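Long-range contacts in putative branched-chain amino acid aminotransferase IlvE (Streptococcus mutans, PDB 4DQN), which probably catalyses the pyridoxal-phosphate-dependent transfer of the amino group between leucine, isoleucine or valine and 2-oxoglutarate, a step of branched-chain amino acid biosynthesis: residues A[14-19]-A[153-158]; A[68-74]-A[115-121]. One frame throughout, in Å; residues are numbered along the deposited sequence.

Contact 1 (A[14-19]-A[153-158])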
ATOM      1  N   LEU A  14      -7.303 -25.585 -14.507  1.00 41.76           N
ATOM      2  CA  LEU A  14      -7.420 -24.240 -13.990  1.00 43.06           C
ATOM      3  C   LEU A  14      -6.099 -24.021 -13.311  1.00 44.46           C
ATOM      4  O   LEU A  14      -5.474 -24.968 -12.815  1.00 55.89           O
ATOM      5  CB  LEU A  14      -8.514 -24.151 -12.936  1.00 37.11           C
ATOM      6  CG  LEU A  14      -9.911 -24.458 -13.444  1.00 40.76           C
ATOM      7  CD1 LEU A  14     -10.896 -24.302 -12.325  1.00 41.05           C
ATOM      8  CD2 LEU A  14     -10.267 -23.552 -14.619  1.00 44.83           C
ATOM      9  N   GLY A  15      -5.647 -22.789 -13.299  1.00 40.45           N
ATOM     10  CA  GLY A  15      -4.513 -22.479 -12.468  1.00 41.91           C
ATOM     11  C   GLY A  15      -5.098 -21.708 -11.318  1.00 39.52           C
ATOM     12  O   GLY A  15      -6.111 -22.109 -10.721  1.00 31.29           O
ATOM     13  N   PHE A  16      -4.473 -20.577 -11.034  1.00 36.12           N
ATOM     14  CA  PHE A  16      -4.960 -19.664 -10.033  1.00 31.00           C
ATOM     15  C   PHE A  16      -5.059 -18.323 -10.747  1.00 36.42           C
ATOM     16  O   PHE A  16      -4.051 -17.645 -10.942  1.00 35.30           O
ATOM     17  CB  PHE A  16      -3.961 -19.601  -8.885  1.00 33.54           C
ATOM     18  CG  PHE A  16      -4.491 -18.927  -7.648  1.00 34.84           C
ATOM     19  CD1 PHE A  16      -4.248 -17.574  -7.426  1.00 35.92           C
ATOM     20  CD2 PHE A  16      -5.209 -19.652  -6.701  1.00 33.60           C
ATOM     21  CE1 PHE A  16      -4.722 -16.939  -6.289  1.00 37.16           C
ATOM     22  CE2 PHE A  16      -5.693 -19.029  -5.545  1.00 36.30           C
ATOM     23  CZ  PHE A  16      -5.450 -17.663  -5.344  1.00 35.23           C
ATOM     24  N   GLU A  17      -6.263 -17.962 -11.177  1.00 32.55           N
ATOM     25  CA  GLU A  17      -6.462 -16.702 -11.889  1.00 34.97           C
ATOM     26  C   GLU A  17      -7.914 -16.239 -11.778  1.00 32.95           C
ATOM     27  O   GLU A  17      -8.791 -17.006 -11.384  1.00 27.67           O
ATOM     28  CB  GLU A  17      -6.082 -16.852 -13.357  1.00 33.83           C
ATOM     29  CG  GLU A  17      -7.076 -17.646 -14.165  1.00 34.68           C
ATOM     30  CD  GLU A  17      -6.640 -17.824 -15.613  1.00 42.61           C
ATOM     31  OE1 GLU A  17      -7.235 -18.680 -16.306  1.00 42.62           O
ATOM     32  OE2 GLU A  17      -5.712 -17.112 -16.056  1.00 44.14           O
ATOM     33  N   TYR A  18      -8.161 -14.983 -12.132  1.00 28.67           N
ATOM     34  CA  TYR A  18      -9.502 -14.417 -12.059  1.00 26.12           C
ATOM     35  C   TYR A  18     -10.419 -15.051 -13.090  1.00 29.79           C
ATOM     36  O   TYR A  18     -10.012 -15.276 -14.226  1.00 28.49           O
ATOM     37  CB  TYR A  18      -9.448 -12.906 -12.325  1.00 26.37           C
ATOM     38  CG  TYR A  18     -10.824 -12.258 -12.266  1.00 29.20           C
ATOM     39  CD1 TYR A  18     -11.453 -12.028 -11.038  1.00 25.64           C
ATOM     40  CD2 TYR A  18     -11.503 -11.901 -13.430  1.00 26.82           C
ATOM     41  CE1 TYR A  18     -12.721 -11.440 -10.973  1.00 24.49           C
ATOM     42  CE2 TYR A  18     -12.771 -11.315 -13.375  1.00 25.93           C
ATOM     43  CZ  TYR A  18     -13.368 -11.089 -12.145  1.00 25.69           C
ATOM     44  OH  TYR A  18     -14.634 -10.520 -12.093  1.00 24.06           O
ATOM     45  N   HIS A  19     -11.652 -15.331 -12.674  1.00 28.20           N
ATOM     46  CA  HIS A  19     -12.758 -15.640 -13.571  1.00 31.44           C
ATOM     47  C   HIS A  19     -13.904 -14.754 -13.130  1.00 28.04           C
ATOM     48  O   HIS A  19     -14.079 -14.520 -11.933  1.00 24.26           O
ATOM     49  CB  HIS A  19     -13.195 -17.107 -13.431  1.00 31.65           C
ATOM     50  CG  HIS A  19     -12.101 -18.094 -13.690  1.00 33.22           C
ATOM     51  ND1 HIS A  19     -12.093 -18.923 -14.791  1.00 41.04           N
ATOM     52  CD2 HIS A  19     -10.974 -18.382 -12.996  1.00 30.42           C
ATOM     53  CE1 HIS A  19     -11.009 -19.676 -14.766  1.00 34.25           C
ATOM     54  NE2 HIS A  19     -10.311 -19.367 -13.689  1.00 34.37           N
ATOM     55  N   PHE A 153     -16.047 -11.824  -4.167  1.00 22.02           N
ATOM     56  CA  PHE A 153     -16.221 -12.489  -5.450  1.00 23.54           C
ATOM     57  C   PHE A 153     -15.448 -13.806  -5.475  1.00 25.24           C
ATOM     58  O   PHE A 153     -14.616 -14.061  -4.596  1.00 23.17           O
ATOM     59  CB  PHE A 153     -15.862 -11.581  -6.641  1.00 23.36           C
ATOM     60  CG  PHE A 153     -14.450 -11.053  -6.640  1.00 23.92           C
ATOM     61  CD1 PHE A 153     -14.141  -9.867  -5.980  1.00 24.59           C
ATOM     62  CD2 PHE A 153     -13.453 -11.695  -7.367  1.00 23.37           C
ATOM     63  CE1 PHE A 153     -12.851  -9.356  -6.001  1.00 24.00           C
ATOM     64  CE2 PHE A 153     -12.151 -11.199  -7.391  1.00 24.62           C
ATOM     65  CZ  PHE A 153     -11.846 -10.017  -6.718  1.00 23.35           C
ATOM     66  N   ALA A 154     -15.755 -14.656  -6.453  1.00 23.46           N
ATOM     67  CA  ALA A 154     -15.255 -16.032  -6.448  1.00 24.88           C
ATOM     68  C   ALA A 154     -14.771 -16.503  -7.812  1.00 25.80           C
ATOM     69  O   ALA A 154     -15.164 -15.970  -8.850  1.00 26.49           O
ATOM     70  CB  ALA A 154     -16.329 -16.985  -5.911  1.00 27.81           C
ATOM     71  N   MET A 155     -13.920 -17.525  -7.804  1.00 25.50           N
ATOM     72  CA  MET A 155     -13.413 -18.100  -9.040  1.00 28.73           C
ATOM     73  C   MET A 155     -12.903 -19.501  -8.750  1.00 27.34           C
ATOM     74  O   MET A 155     -12.320 -19.759  -7.692  1.00 28.28           O
ATOM     75  CB  MET A 155     -12.287 -17.242  -9.631  1.00 27.40           C
ATOM     76  CG  MET A 155     -11.044 -17.166  -8.756  1.00 25.84           C
ATOM     77  SD  MET A 155     -10.481 -15.470  -8.491  1.00 30.27           S
ATOM     78  CE  MET A 155     -11.792 -14.847  -7.422  1.00 25.64           C
ATOM     79  N   PRO A 156     -13.140 -20.427  -9.684  1.00 26.40           N
ATOM     80  CA  PRO A 156     -12.603 -21.773  -9.474  1.00 27.46           C
ATOM     81  C   PRO A 156     -11.085 -21.774  -9.692  1.00 30.32           C
ATOM     82  O   PRO A 156     -10.609 -21.124 -10.632  1.00 31.23           O
ATOM     83  CB  PRO A 156     -13.324 -22.593 -10.547  1.00 28.45           C
ATOM     84  CG  PRO A 156     -13.610 -21.606 -11.651  1.00 32.81           C
ATOM     85  CD  PRO A 156     -13.923 -20.311 -10.928  1.00 29.01           C
ATOM     86  N   VAL A 157     -10.329 -22.449  -8.825  1.00 30.51           N
ATOM     87  CA  VAL A 157      -8.876 -22.515  -9.010  1.00 30.05           C
ATOM     88  C   VAL A 157      -8.417 -23.970  -8.994  1.00 34.81           C
ATOM     89  O   VAL A 157      -9.074 -24.813  -8.395  1.00 33.97           O
ATOM     90  CB  VAL A 157      -8.105 -21.684  -7.946  1.00 31.28           C
ATOM     91  CG1 VAL A 157      -8.501 -20.202  -8.035  1.00 28.07           C
ATOM     92  CG2 VAL A 157      -8.344 -22.214  -6.534  1.00 30.50           C
ATOM     93  N   GLY A 158      -7.302 -24.266  -9.656  1.00 39.10           N
ATOM     94  CA  GLY A 158      -6.864 -25.645  -9.794  1.00 41.24           C
ATOM     95  C   GLY A 158      -6.078 -26.141  -8.599  1.00 45.41           C
ATOM     96  O   GLY A 158      -5.712 -25.348  -7.719  1.00 41.29           O
TER
HETATM   97  O   HOH W   1      -8.321 -20.241 -11.999  1.00 32.25           O
HETATM   98  O   HOH W   2     -15.884 -13.724 -10.119  1.00 23.95           O
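Alongside strand 153-157, the end of a long strand in the antiparallel sheet of this class-IV aminotransferase, the N-terminal loop 14-19 runs in the opposite direction, with Leu14 against Pro156 and Tyr18 against Phe153 marking the two ends. A single direct hydrogen bond joins the backbones: Gly158 N gives its proton to Gly15 O at 2.7 Å, nearly straight at 169°. Water 2 donates to both His19 O and Ala154 O. Water 1 accepts from Glu17 N, lies in the plane of the His19 imidazole, 2.8 Å from NE2, and can donate to Pro156 O at 2.8 Å, though several acceptors compete for its protons. That ring is set over proline: Pro156 CG stands 4.3 Å from the ring centroid, only 5° off the normal, a CH-pi contact. Pro156 CB also takes Leu14 CD1 at a tight 3.5 Å. Met155, bent at chi2 and chi3, brings CG and SD against Glu17 O, with SD 3.8 Å from Tyr18 CA. Phe153 CE2 reaches the edge of the Tyr18 ring, 3.6 Å from CE1. Phe16 CG is anti to its own N (chi1 -167°), which lays the ring alongside Val157 CG1; the ring also meets Tyr128 edge-to-face and packs on Ile140 of the second subunit. The Phe16 side chain is about 9 Å from that of Lys188, the predicted pyridoxal-phosphate lysine, which carries no cofactor here. Tyr18 OH bonds Glu49 of the second subunit. The loop is thus held largely through apolar contact and shared solvent, and its aromatic side chains extend the attachment to the dimer interface.

Contact 2 (A[68-74]-A[115-121])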
ATOM      1  N   ARG A  68     -15.705 -29.040  -2.355  1.00 31.54           N
ATOM      2  CA  ARG A  68     -16.766 -30.039  -2.526  1.00 32.23           C
ATOM      3  C   ARG A  68     -16.341 -31.372  -1.910  1.00 31.44           C
ATOM      4  O   ARG A  68     -15.209 -31.824  -2.109  1.00 31.84           O
ATOM      5  CB  ARG A  68     -17.135 -30.225  -4.001  1.00 30.94           C
ATOM      6  CG  ARG A  68     -18.443 -30.982  -4.190  1.00 31.96           C
ATOM      7  CD  ARG A  68     -18.781 -31.179  -5.654  1.00 32.54           C
ATOM      8  NE  ARG A  68     -19.002 -29.907  -6.354  1.00 33.93           N
ATOM      9  CZ  ARG A  68     -20.146 -29.222  -6.313  1.00 33.99           C
ATOM     10  NH1 ARG A  68     -21.167 -29.678  -5.596  1.00 35.40           N
ATOM     11  NH2 ARG A  68     -20.272 -28.087  -6.993  1.00 33.72           N
ATOM     12  N   THR A  69     -17.244 -31.994  -1.158  1.00 32.93           N
ATOM     13  CA  THR A  69     -16.941 -33.251  -0.480  1.00 32.62           C
ATOM     14  C   THR A  69     -17.417 -34.471  -1.276  1.00 35.30           C
ATOM     15  O   THR A  69     -18.032 -34.339  -2.331  1.00 31.00           O
ATOM     16  CB  THR A  69     -17.569 -33.301   0.925  1.00 30.94           C
ATOM     17  OG1 THR A  69     -19.001 -33.265   0.815  1.00 30.50           O
ATOM     18  CG2 THR A  69     -17.090 -32.128   1.766  1.00 30.38           C
ATOM     19  N   LYS A  70     -17.140 -35.657  -0.745  1.00 32.87           N
ATOM     20  CA  LYS A  70     -17.416 -36.908  -1.438  1.00 35.58           C
ATOM     21  C   LYS A  70     -18.904 -37.117  -1.762  1.00 36.67           C
ATOM     22  O   LYS A  70     -19.234 -37.756  -2.766  1.00 39.47           O
ATOM     23  CB  LYS A  70     -16.865 -38.071  -0.604  1.00 36.95           C
ATOM     24  CG  LYS A  70     -16.555 -39.342  -1.379  1.00 46.36           C
ATOM     25  CD  LYS A  70     -15.813 -40.342  -0.490  1.00 47.87           C
ATOM     26  CE  LYS A  70     -16.562 -40.573   0.816  1.00 46.24           C
ATOM     27  NZ  LYS A  70     -15.786 -41.380   1.820  1.00 47.13           N
ATOM     28  N   ASP A  71     -19.802 -36.579  -0.935  1.00 33.58           N
ATOM     29  CA  ASP A  71     -21.235 -36.735  -1.197  1.00 36.64           C
ATOM     30  C   ASP A  71     -21.803 -35.597  -2.042  1.00 38.07           C
ATOM     31  O   ASP A  71     -23.005 -35.551  -2.304  1.00 33.63           O
ATOM     32  CB  ASP A  71     -22.047 -36.929   0.099  1.00 33.74           C
ATOM     33  CG  ASP A  71     -22.169 -35.663   0.929  1.00 37.83           C
ATOM     34  OD1 ASP A  71     -21.499 -34.645   0.634  1.00 36.06           O
ATOM     35  OD2 ASP A  71     -22.944 -35.687   1.911  1.00 38.05           O
ATOM     36  N   GLY A  72     -20.936 -34.670  -2.448  1.00 33.02           N
ATOM     37  CA  GLY A  72     -21.355 -33.568  -3.293  1.00 32.56           C
ATOM     38  C   GLY A  72     -21.556 -32.248  -2.565  1.00 36.78           C
ATOM     39  O   GLY A  72     -21.558 -31.182  -3.197  1.00 34.04           O
ATOM     40  N   SER A  73     -21.730 -32.305  -1.248  1.00 30.99           N
ATOM     41  CA  SER A  73     -21.943 -31.085  -0.473  1.00 33.44           C
ATOM     42  C   SER A  73     -20.662 -30.244  -0.404  1.00 32.51           C
ATOM     43  O   SER A  73     -19.548 -30.764  -0.560  1.00 30.51           O
ATOM     44  CB  SER A  73     -22.477 -31.397   0.927  1.00 36.63           C
ATOM     45  OG  SER A  73     -21.596 -32.247   1.644  1.00 38.47           O
ATOM     46  N   VAL A  74     -20.832 -28.942  -0.187  1.00 32.11           N
ATOM     47  CA  VAL A  74     -19.716 -27.998  -0.232  1.00 30.28           C
ATOM     48  C   VAL A  74     -19.508 -27.399   1.153  1.00 30.08           C
ATOM     49  O   VAL A  74     -20.467 -27.182   1.894  1.00 29.47           O
ATOM     50  CB  VAL A  74     -19.989 -26.885  -1.260  1.00 31.50           C
ATOM     51  CG1 VAL A  74     -18.828 -25.873  -1.291  1.00 29.58           C
ATOM     52  CG2 VAL A  74     -20.185 -27.501  -2.634  1.00 31.48           C
ATOM     53  N   GLU A 115     -22.687 -22.196  -6.932  1.00 29.29           N
ATOM     54  CA  GLU A 115     -22.302 -23.548  -6.504  1.00 30.51           C
ATOM     55  C   GLU A 115     -21.895 -24.454  -7.651  1.00 31.20           C
ATOM     56  O   GLU A 115     -21.109 -25.396  -7.475  1.00 32.55           O
ATOM     57  CB  GLU A 115     -23.396 -24.212  -5.648  1.00 34.54           C
ATOM     58  CG  GLU A 115     -22.842 -25.380  -4.806  1.00 40.26           C
ATOM     59  CD  GLU A 115     -23.746 -25.826  -3.658  1.00 50.68           C
ATOM     60  OE1 GLU A 115     -24.178 -24.971  -2.846  1.00 49.75           O
ATOM     61  OE2 GLU A 115     -24.005 -27.047  -3.554  1.00 57.06           O
ATOM     62  N   GLU A 116     -22.402 -24.164  -8.839  1.00 29.84           N
ATOM     63  CA  GLU A 116     -22.077 -25.003  -9.977  1.00 35.28           C
ATOM     64  C   GLU A 116     -20.627 -24.766 -10.419  1.00 35.33           C
ATOM     65  O   GLU A 116     -20.081 -25.519 -11.232  1.00 32.03           O
ATOM     66  CB  GLU A 116     -23.090 -24.792 -11.112  1.00 36.13           C
ATOM     67  CG  GLU A 116     -23.021 -23.418 -11.805  1.00 41.93           C
ATOM     68  CD  GLU A 116     -23.660 -22.258 -11.017  1.00 42.90           C
ATOM     69  OE1 GLU A 116     -24.020 -22.415  -9.824  1.00 40.56           O
ATOM     70  OE2 GLU A 116     -23.800 -21.163 -11.610  1.00 48.83           O
ATOM     71  N   TYR A 117     -19.982 -23.738  -9.862  1.00 32.54           N
ATOM     72  CA  TYR A 117     -18.565 -23.497 -10.167  1.00 30.55           C
ATOM     73  C   TYR A 117     -17.616 -24.105  -9.135  1.00 29.45           C
ATOM     74  O   TYR A 117     -16.390 -24.062  -9.303  1.00 30.57           O
ATOM     75  CB  TYR A 117     -18.277 -21.992 -10.319  1.00 29.57           C
ATOM     76  CG  TYR A 117     -18.916 -21.384 -11.538  1.00 28.88           C
ATOM     77  CD1 TYR A 117     -20.205 -20.871 -11.484  1.00 32.52           C
ATOM     78  CD2 TYR A 117     -18.232 -21.324 -12.744  1.00 31.91           C
ATOM     79  CE1 TYR A 117     -20.798 -20.324 -12.593  1.00 32.13           C
ATOM     80  CE2 TYR A 117     -18.817 -20.769 -13.864  1.00 34.14           C
ATOM     81  CZ  TYR A 117     -20.105 -20.274 -13.774  1.00 37.48           C
ATOM     82  OH  TYR A 117     -20.712 -19.715 -14.874  1.00 43.85           O
ATOM     83  N   VAL A 118     -18.166 -24.646  -8.055  1.00 28.93           N
ATOM     84  CA  VAL A 118     -17.339 -25.386  -7.111  1.00 28.25           C
ATOM     85  C   VAL A 118     -16.952 -26.706  -7.803  1.00 30.52           C
ATOM     86  O   VAL A 118     -17.826 -27.525  -8.100  1.00 31.30           O
ATOM     87  CB  VAL A 118     -18.086 -25.657  -5.787  1.00 29.65           C
ATOM     88  CG1 VAL A 118     -17.160 -26.342  -4.785  1.00 28.92           C
ATOM     89  CG2 VAL A 118     -18.613 -24.351  -5.197  1.00 29.08           C
ATOM     90  N   PRO A 119     -15.649 -26.896  -8.090  1.00 28.73           N
ATOM     91  CA  PRO A 119     -15.176 -28.038  -8.885  1.00 30.49           C
ATOM     92  C   PRO A 119     -15.601 -29.382  -8.292  1.00 30.51           C
ATOM     93  O   PRO A 119     -15.846 -29.466  -7.088  1.00 30.12           O
ATOM     94  CB  PRO A 119     -13.656 -27.891  -8.825  1.00 33.44           C
ATOM     95  CG  PRO A 119     -13.450 -26.380  -8.671  1.00 29.93           C
ATOM     96  CD  PRO A 119     -14.539 -26.004  -7.703  1.00 29.79           C
ATOM     97  N   PRO A 120     -15.698 -30.420  -9.137  1.00 29.50           N
ATOM     98  CA  PRO A 120     -16.089 -31.751  -8.671  1.00 35.54           C
ATOM     99  C   PRO A 120     -15.039 -32.372  -7.752  1.00 34.13           C
ATOM    100  O   PRO A 120     -13.852 -32.106  -7.897  1.00 31.31           O
ATOM    101  CB  PRO A 120     -16.167 -32.569  -9.973  1.00 33.75           C
ATOM    102  CG  PRO A 120     -16.323 -31.571 -11.061  1.00 38.08           C
ATOM    103  CD  PRO A 120     -15.539 -30.370 -10.602  1.00 33.59           C
ATOM    104  N   TYR A 121     -15.490 -33.192  -6.811  1.00 34.64           N
ATOM    105  CA  TYR A 121     -14.619 -34.098  -6.066  1.00 34.64           C
ATOM    106  C   TYR A 121     -14.206 -35.185  -7.078  1.00 35.86           C
ATOM    107  O   TYR A 121     -15.067 -35.658  -7.821  1.00 47.77           O
ATOM    108  CB  TYR A 121     -15.473 -34.706  -4.944  1.00 34.50           C
ATOM    109  CG  TYR A 121     -14.749 -35.630  -4.000  1.00 33.95           C
ATOM    110  CD1 TYR A 121     -14.554 -36.970  -4.319  1.00 38.71           C
ATOM    111  CD2 TYR A 121     -14.276 -35.171  -2.776  1.00 34.07           C
ATOM    112  CE1 TYR A 121     -13.899 -37.827  -3.449  1.00 40.46           C
ATOM    113  CE2 TYR A 121     -13.617 -36.024  -1.896  1.00 33.86           C
ATOM    114  CZ  TYR A 121     -13.431 -37.344  -2.244  1.00 38.52           C
ATOM    115  OH  TYR A 121     -12.782 -38.190  -1.376  1.00 42.34           O
TER
HETATM  116  O   HOH W   3     -14.131 -28.901  -4.939  1.00 31.97           O
HETATM  117  O   HOH W   4     -23.415 -27.768  -6.633  1.00 44.62           O
HETATM  118  O   HOH W   5     -23.610 -27.615  -0.499  1.00 42.83           O
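The Arg68 guanidinium presents one face to Val74 CG2, 3.8 Å above its plane and displaced toward the rim, while its edge is turned to the backbone carbonyls of 115-121. Val118 O is gripped side-on by two nitrogens, NH2 at 2.7 Å and NE at 3.2 Å, and lies within 5° of the guanidinium plane. NE also gives a longer bond to Pro119 O, and NH2 a weak one to Glu115 O; both NE bonds meet their oxygens from above the carbonyl planes. The Tyr121 ring takes Lys70 CA over the centre of one face, 3.8 Å from the centroid in a CH-pi contact, and Arg68 O at its edge, 3.5 Å from CD2. Tyr121 OH bonds Asp332. Segment 68-74 links strands 59-68 and 74-77 and contains a type I beta turn from Thr69 to Gly72; it packs on the 3-10 turn and proline-rich loop that lead from helix 100-113 to strand 126-136. Within 68-74, Asp71 OD1 accepts from Ser73 N, an Asx turn, and, on its syn lone pair, from Ser73 OG at 2.6 Å. The kink at chi3 (-63°) of an otherwise extended Arg68 chain helps put NH1 2.9 Å from Gly72 O, in that carbonyl's plane, so the turn also fixes the guanidinium's rotation. Val74 and Val118 meet tip to tip through their methyls, and both pack on Val111. Water 4 joins Arg68 NH1 to Glu115 OE2, and water 5 joins the same carboxylate oxygen to Val74 N.

Starting at the N terminus, the chain passes through 14-19 before entering strand 24-30, and contact 1 closes only when 153-158 arrives, 134 residues later. Within that long loop lies contact 2, whose segments 68-74 and 115-121 are 41 residues apart and enclose helices 79-92 and 100-113. Contact 2 thus ties a hairpin turn of the seven-stranded sheet to the loop leading into strand 126-136, the sheet neighbour of strand 147-157, which carries contact 1. The two centres are 15 Å apart, yet the contacts touch: Pro156 CB lies 3.6 Å from Tyr117 O and 4.2 Å from Pro119 CG, so proline packing joins them directly.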